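Local coordinates for protein necrotic enteritis toxin B (Clostridium perfringens, PDB 4I0N) that probably kills target cells by assembling into a membrane-spanning pore, as a toxin of the alpha-hemolysin fold, at residues 39-44 against 274-279; 89-94 against 237-242; 48-53 against 120-125. All blocks are in the same frame, centred on the assembly; numbering follows the deposited sequence.

Interaction 1 (39-44 against 274-279); sequences ATLSGT and FMFKIN
The phenyl ring of F276 takes L41 over one face and A39 at its rim. L41 CB stands 3.9 Å from the ring centroid and only 2° off the ring normal, so this methylene is centred above the ring in a CH-pi contact. At the edge, close to the ring plane, A39 O comes to 3.7 Å from F276 CZ, the far end of the ring. Y287 of the neighbouring strand 284-287 also meets this ring. The second ring, that of F274, is approached obliquely by a methyl, A39 CB lying 3.8 Å from F274 CD2. That methyl also touches the other phenylalanine, with A39 CB 4.1 Å from F276 CZ, and so joins both rings. The two strands belong to different sheets: their axes pass 8.9 Å apart with N-to-C directions 20° from parallel, a spacing filled by side chains, which is the face-to-face packing of a beta sandwich in the alpha-hemolysin fold. L41 carries much of the contact. With CG anti to the backbone N (chi1 -170°), its branch lies over the root of the F276 ring, placing L41 CD2 3.8 Å from F276 CB. The same methyl extends the apolar patch to I278, whose CD1 end turns toward the contact, L41 CD2 to I278 CD1 being 4.1 Å. All five touching residues are buried. On its own sheet L41 is backbone-bonded to D30, a magnesium-binding residue of this protein, though no ion sits on it in this chain; the D30 side chain lies about 4 Å from that of F276.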
loop_
_atom_site.group_PDB
_atom_site.type_symbol
_atom_site.label_atom_id
_atom_site.label_comp_id
_atom_site.label_asym_id
_atom_site.label_seq_id
_atom_site.Cartn_x
_atom_site.Cartn_y
_atom_site.Cartn_z
ATOM N N ALA A 39 -3.042 9.702 -3.141
ATOM C CA ALA A 39 -3.444 9.387 -1.767
ATOM C C ALA A 39 -4.724 10.113 -1.448
ATOM O O ALA A 39 -4.775 11.366 -1.518
ATOM C CB ALA A 39 -2.380 9.797 -0.786
ATOM N N THR A 40 -5.742 9.332 -1.068
ATOM C CA THR A 40 -6.983 9.892 -0.548
ATOM C C THR A 40 -7.111 9.431 0.886
ATOM O O THR A 40 -7.105 8.223 1.151
ATOM C CB THR A 40 -8.202 9.404 -1.357
ATOM O OG1 THR A 40 -8.123 9.931 -2.691
ATOM C CG2 THR A 40 -9.524 9.887 -0.711
ATOM N N LEU A 41 -7.213 10.387 1.802
ATOM C CA LEU A 41 -7.347 10.072 3.232
ATOM C C LEU A 41 -8.720 10.539 3.692
ATOM O O LEU A 41 -9.039 11.738 3.614
ATOM C CB LEU A 41 -6.236 10.745 4.062
ATOM C CG LEU A 41 -6.153 10.290 5.524
ATOM C CD1 LEU A 41 -5.780 8.803 5.630
ATOM C CD2 LEU A 41 -5.139 11.128 6.270
ATOM N N SER A 42 -9.544 9.588 4.134
ATOM C CA SER A 42 -10.907 9.890 4.569
ATOM C C SER A 42 -11.014 9.572 6.037
ATOM O O SER A 42 -10.378 8.631 6.528
ATOM C CB SER A 42 -11.950 9.062 3.803
ATOM O OG SER A 42 -11.781 9.284 2.415
ATOM N N GLY A 43 -11.834 10.348 6.737
ATOM C CA GLY A 43 -11.928 10.207 8.188
ATOM C C GLY A 43 -13.354 10.167 8.675
ATOM O O GLY A 43 -14.239 10.835 8.115
ATOM N N THR A 44 -13.572 9.366 9.714
ATOM C CA THR A 44 -14.800 9.448 10.495
ATOM C C THR A 44 -14.396 9.796 11.924
ATOM O O THR A 44 -13.787 8.975 12.613
ATOM C CB THR A 44 -15.550 8.115 10.488
ATOM O OG1 THR A 44 -15.718 7.692 9.128
ATOM C CG2 THR A 44 -16.912 8.286 11.157
ATOM N N PHE A 274 2.808 12.291 1.190
ATOM C CA PHE A 274 1.687 13.227 1.232
ATOM C C PHE A 274 1.373 13.435 2.708
ATOM O O PHE A 274 1.135 12.469 3.420
ATOM C CB PHE A 274 0.467 12.657 0.460
ATOM C CG PHE A 274 0.756 12.327 -0.981
ATOM C CD1 PHE A 274 0.651 13.296 -1.969
ATOM C CD2 PHE A 274 1.148 11.031 -1.348
ATOM C CE1 PHE A 274 0.924 12.986 -3.305
ATOM C CE2 PHE A 274 1.425 10.716 -2.682
ATOM C CZ PHE A 274 1.316 11.693 -3.657
ATOM N N MET A 275 1.377 14.688 3.155
ATOM C CA MET A 275 1.049 15.021 4.535
ATOM C C MET A 275 -0.382 15.598 4.634
ATOM O O MET A 275 -0.787 16.448 3.838
ATOM C CB MET A 275 2.091 16.018 5.094
ATOM C CG MET A 275 1.959 16.254 6.555
ATOM N N PHE A 276 -1.128 15.141 5.639
ATOM C CA PHE A 276 -2.502 15.594 5.863
ATOM C C PHE A 276 -2.622 16.098 7.287
ATOM O O PHE A 276 -2.199 15.427 8.230
ATOM C CB PHE A 276 -3.498 14.447 5.663
ATOM C CG PHE A 276 -3.546 13.909 4.241
ATOM C CD1 PHE A 276 -4.485 14.389 3.324
ATOM C CD2 PHE A 276 -2.650 12.909 3.834
ATOM C CE1 PHE A 276 -4.539 13.901 2.003
ATOM C CE2 PHE A 276 -2.686 12.414 2.527
ATOM C CZ PHE A 276 -3.637 12.895 1.612
ATOM N N LYS A 277 -3.162 17.293 7.450
ATOM C CA LYS A 277 -3.530 17.757 8.789
ATOM C C LYS A 277 -4.824 17.074 9.227
ATOM O O LYS A 277 -5.828 17.094 8.502
ATOM C CB LYS A 277 -3.720 19.282 8.765
ATOM C CG LYS A 277 -4.060 19.897 10.123
ATOM C CD LYS A 277 -4.129 21.418 10.033
ATOM C CE LYS A 277 -4.608 22.019 11.381
ATOM N NZ LYS A 277 -4.443 23.514 11.442
ATOM N N ILE A 278 -4.809 16.489 10.423
ATOM C CA ILE A 278 -6.011 15.984 11.051
ATOM C C ILE A 278 -6.526 17.109 11.939
ATOM O O ILE A 278 -5.979 17.377 13.011
ATOM C CB ILE A 278 -5.740 14.713 11.881
ATOM C CG1 ILE A 278 -4.960 13.673 11.048
ATOM C CG2 ILE A 278 -7.045 14.130 12.435
ATOM C CD1 ILE A 278 -5.688 13.241 9.751
ATOM N N ASN A 279 -7.568 17.779 11.469
ATOM C CA ASN A 279 -8.108 18.933 12.163
ATOM C C ASN A 279 -9.194 18.415 13.099
ATOM O O ASN A 279 -10.356 18.309 12.696
ATOM C CB ASN A 279 -8.687 19.927 11.147
ATOM C CG ASN A 279 -9.048 21.273 11.775
ATOM O OD1 ASN A 279 -9.364 21.362 12.964
ATOM N ND2 ASN A 279 -9.016 22.311 10.972
#

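Interaction 2 (89-94 against 237-242); sequences VKSADV and SVIIVE
V89 and S91 meet I239 on the face they share with V241, buried against the other sheet, where packing is close: V89 CG1 is 3.8 Å from I239 CG2, and S91 CB lies 3.8 Å from I239 CD1. The ethyl arm of I239 swings beside its backbone N (chi1 -73°), which, with chi2 turned the same way, brings CD1 against S91 CB. Leucines L58, L60, L226 and L228 of the facing sheet close over these side chains. The polar atoms share a water, which donates to V238 O and hydrogen-bonds S91 OG and S237 OG, each at 2.7 Å; S237 OG is also bonded to W280 NE1. K90 pairs with I240 and A92 with V238 through reciprocal backbone bonds, K90 N to I240 O being 2.9 Å at 166°. K90, A92, V238 and I240 project from the other face, partly exposed and mixing apolar side chains with a salt bridge; the nearest side-chain approach of K90 and I240 is 4.3 Å, between their CB atoms. K90 runs out extended, and its NZ meets E242 OE2 at 2.7 Å on the syn side, 26° out of the carboxylate plane. E242 is itself buried, N88 ND2 bonds its OE1, and a bound magnesium ion lies about 4 Å from its side chain. This is an antiparallel strand pair within one sheet of the beta sandwich of the alpha-hemolysin fold.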
loop_
_atom_site.group_PDB
_atom_site.type_symbol
_atom_site.label_atom_id
_atom_site.label_comp_id
_atom_site.label_asym_id
_atom_site.label_seq_id
_atom_site.Cartn_x
_atom_site.Cartn_y
_atom_site.Cartn_z
ATOM N N VAL A 89 2.263 4.768 7.113
ATOM C CA VAL A 89 1.356 5.790 7.574
ATOM C C VAL A 89 1.855 6.200 8.965
ATOM O O VAL A 89 1.897 5.374 9.873
ATOM C CB VAL A 89 -0.102 5.277 7.609
ATOM C CG1 VAL A 89 -1.016 6.355 8.121
ATOM C CG2 VAL A 89 -0.571 4.843 6.198
ATOM N N LYS A 90 2.253 7.463 9.115
ATOM C CA LYS A 90 2.846 7.943 10.354
ATOM C C LYS A 90 1.926 8.959 10.985
ATOM O O LYS A 90 1.327 9.757 10.289
ATOM C CB LYS A 90 4.218 8.582 10.116
ATOM C CG LYS A 90 5.279 7.581 9.660
ATOM C CD LYS A 90 6.574 8.315 9.338
ATOM C CE LYS A 90 7.653 7.355 8.867
ATOM N NZ LYS A 90 8.869 8.120 8.423
ATOM N N SER A 91 1.776 8.883 12.303
ATOM C CA SER A 91 1.048 9.897 13.051
ATOM C C SER A 91 2.061 10.731 13.854
ATOM O O SER A 91 3.015 10.196 14.450
ATOM C CB SER A 91 0.035 9.251 13.985
ATOM O OG SER A 91 -0.677 10.232 14.704
ATOM N N ALA A 92 1.879 12.045 13.823
ATOM C CA ALA A 92 2.699 12.960 14.604
ATOM C C ALA A 92 1.871 14.079 15.205
ATOM O O ALA A 92 0.935 14.581 14.593
ATOM C CB ALA A 92 3.814 13.551 13.730
ATOM N N ASP A 93 2.227 14.481 16.419
ATOM C CA ASP A 93 1.627 15.658 17.020
ATOM C C ASP A 93 2.609 16.244 18.030
ATOM O O ASP A 93 3.459 15.529 18.558
ATOM C CB ASP A 93 0.270 15.335 17.655
ATOM C CG ASP A 93 0.383 14.473 18.895
ATOM O OD1 ASP A 93 0.668 13.258 18.764
ATOM O OD2 ASP A 93 0.164 15.011 20.009
ATOM N N VAL A 94 2.498 17.547 18.282
ATOM C CA VAL A 94 3.557 18.273 19.001
ATOM C C VAL A 94 3.810 17.723 20.408
ATOM O O VAL A 94 4.958 17.651 20.863
ATOM C CB VAL A 94 3.261 19.803 19.050
ATOM C CG1 VAL A 94 1.990 20.084 19.835
ATOM C CG2 VAL A 94 4.455 20.565 19.652
ATOM N N SER A 237 -3.439 17.206 14.603
ATOM C CA SER A 237 -2.306 16.326 14.487
ATOM C C SER A 237 -2.037 16.170 12.992
ATOM O O SER A 237 -2.723 16.775 12.156
ATOM C CB SER A 237 -2.571 14.980 15.184
ATOM O OG SER A 237 -3.621 14.257 14.566
ATOM N N VAL A 238 -1.021 15.391 12.654
ATOM C CA VAL A 238 -0.694 15.191 11.263
ATOM C C VAL A 238 -0.586 13.713 10.952
ATOM O O VAL A 238 -0.143 12.942 11.787
ATOM C CB VAL A 238 0.624 15.932 10.915
ATOM C CG1 VAL A 238 1.093 15.627 9.523
ATOM C CG2 VAL A 238 0.433 17.459 11.087
ATOM N N ILE A 239 -1.017 13.325 9.749
ATOM C CA ILE A 239 -0.756 11.986 9.216
ATOM C C ILE A 239 0.116 12.160 7.969
ATOM O O ILE A 239 -0.179 12.999 7.095
ATOM C CB ILE A 239 -2.082 11.238 8.850
ATOM C CG1 ILE A 239 -2.816 10.798 10.128
ATOM C CG2 ILE A 239 -1.833 10.053 7.832
ATOM C CD1 ILE A 239 -2.149 9.657 10.915
ATOM N N ILE A 240 1.196 11.380 7.902
ATOM C CA ILE A 240 2.083 11.364 6.749
ATOM C C ILE A 240 1.937 10.017 6.058
ATOM O O ILE A 240 2.117 8.972 6.675
ATOM C CB ILE A 240 3.561 11.597 7.152
ATOM C CG1 ILE A 240 3.690 12.878 8.001
ATOM C CG2 ILE A 240 4.462 11.655 5.897
ATOM C CD1 ILE A 240 4.895 12.908 8.911
ATOM N N VAL A 241 1.594 10.043 4.777
ATOM C CA VAL A 241 1.481 8.816 3.975
ATOM C C VAL A 241 2.728 8.779 3.103
ATOM O O VAL A 241 2.935 9.707 2.323
ATOM C CB VAL A 241 0.246 8.883 3.065
ATOM C CG1 VAL A 241 0.174 7.636 2.147
ATOM C CG2 VAL A 241 -1.038 8.960 3.905
ATOM N N GLU A 242 3.563 7.746 3.265
ATOM C CA GLU A 242 4.811 7.598 2.503
ATOM C C GLU A 242 4.657 6.384 1.614
ATOM O O GLU A 242 4.285 5.303 2.090
ATOM C CB GLU A 242 6.039 7.408 3.397
ATOM C CG GLU A 242 6.200 8.466 4.472
ATOM C CD GLU A 242 7.355 8.173 5.406
ATOM O OE1 GLU A 242 7.892 7.021 5.417
ATOM O OE2 GLU A 242 7.735 9.113 6.138
HETATM O O HOH W 1 -2.229 12.188 13.586
#

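Interaction 3 (48-53 against 120-125); sequences DPHSDK and YSIGGN
D48, which loses more area than any other residue of the two loops, grips the facing loop through a single carboxylate oxygen. Its OD2 accepts from Y120 OH at 2.5 Å on the anti lone pair, and from the backbone of the second loop on the syn lone pair, G123 N lying 2.7 Å from D48 OD2 with a nearly straight N-H...O angle of 170°. Carboxylate and phenol ring are turned 71° against each other, with OD2 at the ring's edge near its plane. Two donors on one oxygen would be expected to hold the aspartate ionised. The other oxygen is used within its own loop: H50 N reaches D48 OD1 at 2.9 Å, from 52° above the carboxylate plane, closing an Asx turn that fixes the rotation of the group. D48 thus serves both loops at once.

G123, second in burial, sits in the type II turn from S121 to G124. Beyond its N-H bond it offers a carbon, G123 CA approaching H50 O at 3.5 Å in a CA-H...O contact. H50 completes the trio: its ring runs alongside I122, with H50 CD2 3.6 Å from I122 CG2, a small apolar flank to the polar centre. Y120 OH also accepts from a water at 2.8 Å, which in turn donates to K53 O, and K232 NZ bonds both D48 O and K53 O.

S121 faces both G124 and N125, a G1 beta bulge, in the hairpin joining strands 113-120 and 126-127. An aspartate-tyrosine bond holding this hairpin, which probably corresponds to part of the prestem of the family, against a loop of the beta-sandwich body, in a single-chain assembly, is consistent with the water-soluble monomer of the leukocidin/hemolysin family.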
loop_
_atom_site.group_PDB
_atom_site.type_symbol
_atom_site.label_atom_id
_atom_site.label_comp_id
_atom_site.label_asym_id
_atom_site.label_seq_id
_atom_site.Cartn_x
_atom_site.Cartn_y
_atom_site.Cartn_z
ATOM N N ASP A 48 -17.756 11.087 21.318
ATOM C CA ASP A 48 -18.456 10.089 22.111
ATOM C C ASP A 48 -18.488 10.534 23.578
ATOM O O ASP A 48 -17.443 10.577 24.232
ATOM C CB ASP A 48 -17.720 8.746 21.951
ATOM C CG ASP A 48 -18.455 7.571 22.578
ATOM O OD1 ASP A 48 -19.478 7.767 23.260
ATOM O OD2 ASP A 48 -17.992 6.413 22.368
ATOM N N PRO A 49 -19.689 10.869 24.103
ATOM C CA PRO A 49 -19.870 11.235 25.526
ATOM C C PRO A 49 -19.623 10.072 26.487
ATOM O O PRO A 49 -19.600 10.277 27.709
ATOM C CB PRO A 49 -21.353 11.646 25.618
ATOM C CG PRO A 49 -21.886 11.657 24.209
ATOM C CD PRO A 49 -20.963 10.818 23.372
ATOM N N HIS A 50 -19.472 8.869 25.932
ATOM C CA HIS A 50 -19.302 7.636 26.711
ATOM C C HIS A 50 -17.860 7.115 26.689
ATOM O O HIS A 50 -17.563 6.071 27.255
ATOM C CB HIS A 50 -20.272 6.579 26.176
ATOM C CG HIS A 50 -21.686 7.073 26.100
ATOM N ND1 HIS A 50 -22.471 7.246 27.218
ATOM C CD2 HIS A 50 -22.432 7.493 25.048
ATOM C CE1 HIS A 50 -23.651 7.723 26.860
ATOM N NE2 HIS A 50 -23.652 7.888 25.550
ATOM N N SER A 51 -16.975 7.866 26.049
ATOM C CA SER A 51 -15.547 7.541 26.041
ATOM C C SER A 51 -14.731 8.663 26.683
ATOM O O SER A 51 -15.099 9.824 26.586
ATOM C CB SER A 51 -15.076 7.298 24.612
ATOM O OG SER A 51 -13.673 7.077 24.575
ATOM N N ASP A 52 -13.604 8.337 27.312
ATOM C CA ASP A 52 -12.772 9.407 27.874
ATOM C C ASP A 52 -11.682 9.939 26.925
ATOM O O ASP A 52 -10.951 10.869 27.277
ATOM C CB ASP A 52 -12.223 9.058 29.273
ATOM C CG ASP A 52 -11.494 7.732 29.307
ATOM O OD1 ASP A 52 -10.825 7.396 28.319
ATOM O OD2 ASP A 52 -11.600 7.020 30.340
ATOM N N LYS A 53 -11.618 9.381 25.713
ATOM C CA LYS A 53 -10.775 9.924 24.646
ATOM C C LYS A 53 -11.615 10.237 23.394
ATOM O O LYS A 53 -12.840 10.010 23.388
ATOM C CB LYS A 53 -9.626 8.962 24.317
ATOM C CG LYS A 53 -8.657 8.724 25.499
ATOM C CD LYS A 53 -7.451 7.867 25.116
ATOM C CE LYS A 53 -6.339 8.686 24.466
ATOM N NZ LYS A 53 -5.647 9.649 25.384
ATOM N N TYR A 120 -15.648 0.718 15.424
ATOM C CA TYR A 120 -15.670 1.507 16.649
ATOM C C TYR A 120 -16.960 1.214 17.394
ATOM O O TYR A 120 -18.041 1.269 16.815
ATOM C CB TYR A 120 -15.560 3.009 16.340
ATOM C CG TYR A 120 -15.652 3.863 17.584
ATOM C CD1 TYR A 120 -14.505 4.198 18.300
ATOM C CD2 TYR A 120 -16.881 4.323 18.058
ATOM C CE1 TYR A 120 -14.576 4.965 19.457
ATOM C CE2 TYR A 120 -16.965 5.087 19.223
ATOM C CZ TYR A 120 -15.804 5.406 19.913
ATOM O OH TYR A 120 -15.853 6.166 21.054
ATOM N N SER A 121 -16.840 0.906 18.678
ATOM C CA SER A 121 -18.005 0.742 19.540
ATOM C C SER A 121 -18.137 1.922 20.482
ATOM O O SER A 121 -17.143 2.382 21.048
ATOM C CB SER A 121 -17.880 -0.525 20.368
ATOM O OG SER A 121 -17.882 -1.656 19.524
ATOM N N ILE A 122 -19.366 2.403 20.650
ATOM C CA ILE A 122 -19.628 3.503 21.592
ATOM C C ILE A 122 -19.064 3.081 22.953
ATOM O O ILE A 122 -19.247 1.938 23.384
ATOM C CB ILE A 122 -21.137 3.884 21.630
ATOM C CG1 ILE A 122 -21.508 4.592 20.314
ATOM C CG2 ILE A 122 -21.451 4.795 22.839
ATOM C CD1 ILE A 122 -22.988 4.595 19.968
ATOM N N GLY A 123 -18.316 3.979 23.586
ATOM C CA GLY A 123 -17.573 3.640 24.796
ATOM C C GLY A 123 -16.082 3.598 24.528
ATOM O O GLY A 123 -15.272 3.696 25.454
ATOM N N GLY A 124 -15.719 3.440 23.259
ATOM C CA GLY A 124 -14.328 3.565 22.824
ATOM C C GLY A 124 -13.611 2.328 22.322
ATOM O O GLY A 124 -12.478 2.426 21.839
ATOM N N ASN A 125 -14.248 1.163 22.422
ATOM C CA ASN A 125 -13.602 -0.083 21.996
ATOM C C ASN A 125 -13.376 -0.134 20.481
ATOM O O ASN A 125 -14.272 0.185 19.698
ATOM C CB ASN A 125 -14.381 -1.315 22.473
ATOM C CG ASN A 125 -14.279 -1.537 23.979
ATOM O OD1 ASN A 125 -13.395 -0.993 24.655
ATOM N ND2 ASN A 125 -15.190 -2.344 24.516
HETATM O O HOH W 2 -14.018 8.225 21.097
#

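In the fold
Interactions 1 and 2 have one sheet in common, through strands 274-279 and 237-242, which are neighbours in it, with F276 N 2.8 Å from I239 O and I278 N 2.7 Å from S237 O in probable hydrogen bonds. Interaction 1 is core, almost wholly apolar packing between two sheets, whereas interaction 2 is pairing within a sheet, backbone-bonded and reaching from the buried face to a partly exposed one that bears a salt bridge. Interaction 3, about 22 and 23 Å from the other two by centres, lies at one end of the molecule near the surface and relies on polar bonds between irregular loops. Strand 37-47 leads directly from interaction 1 into its first loop.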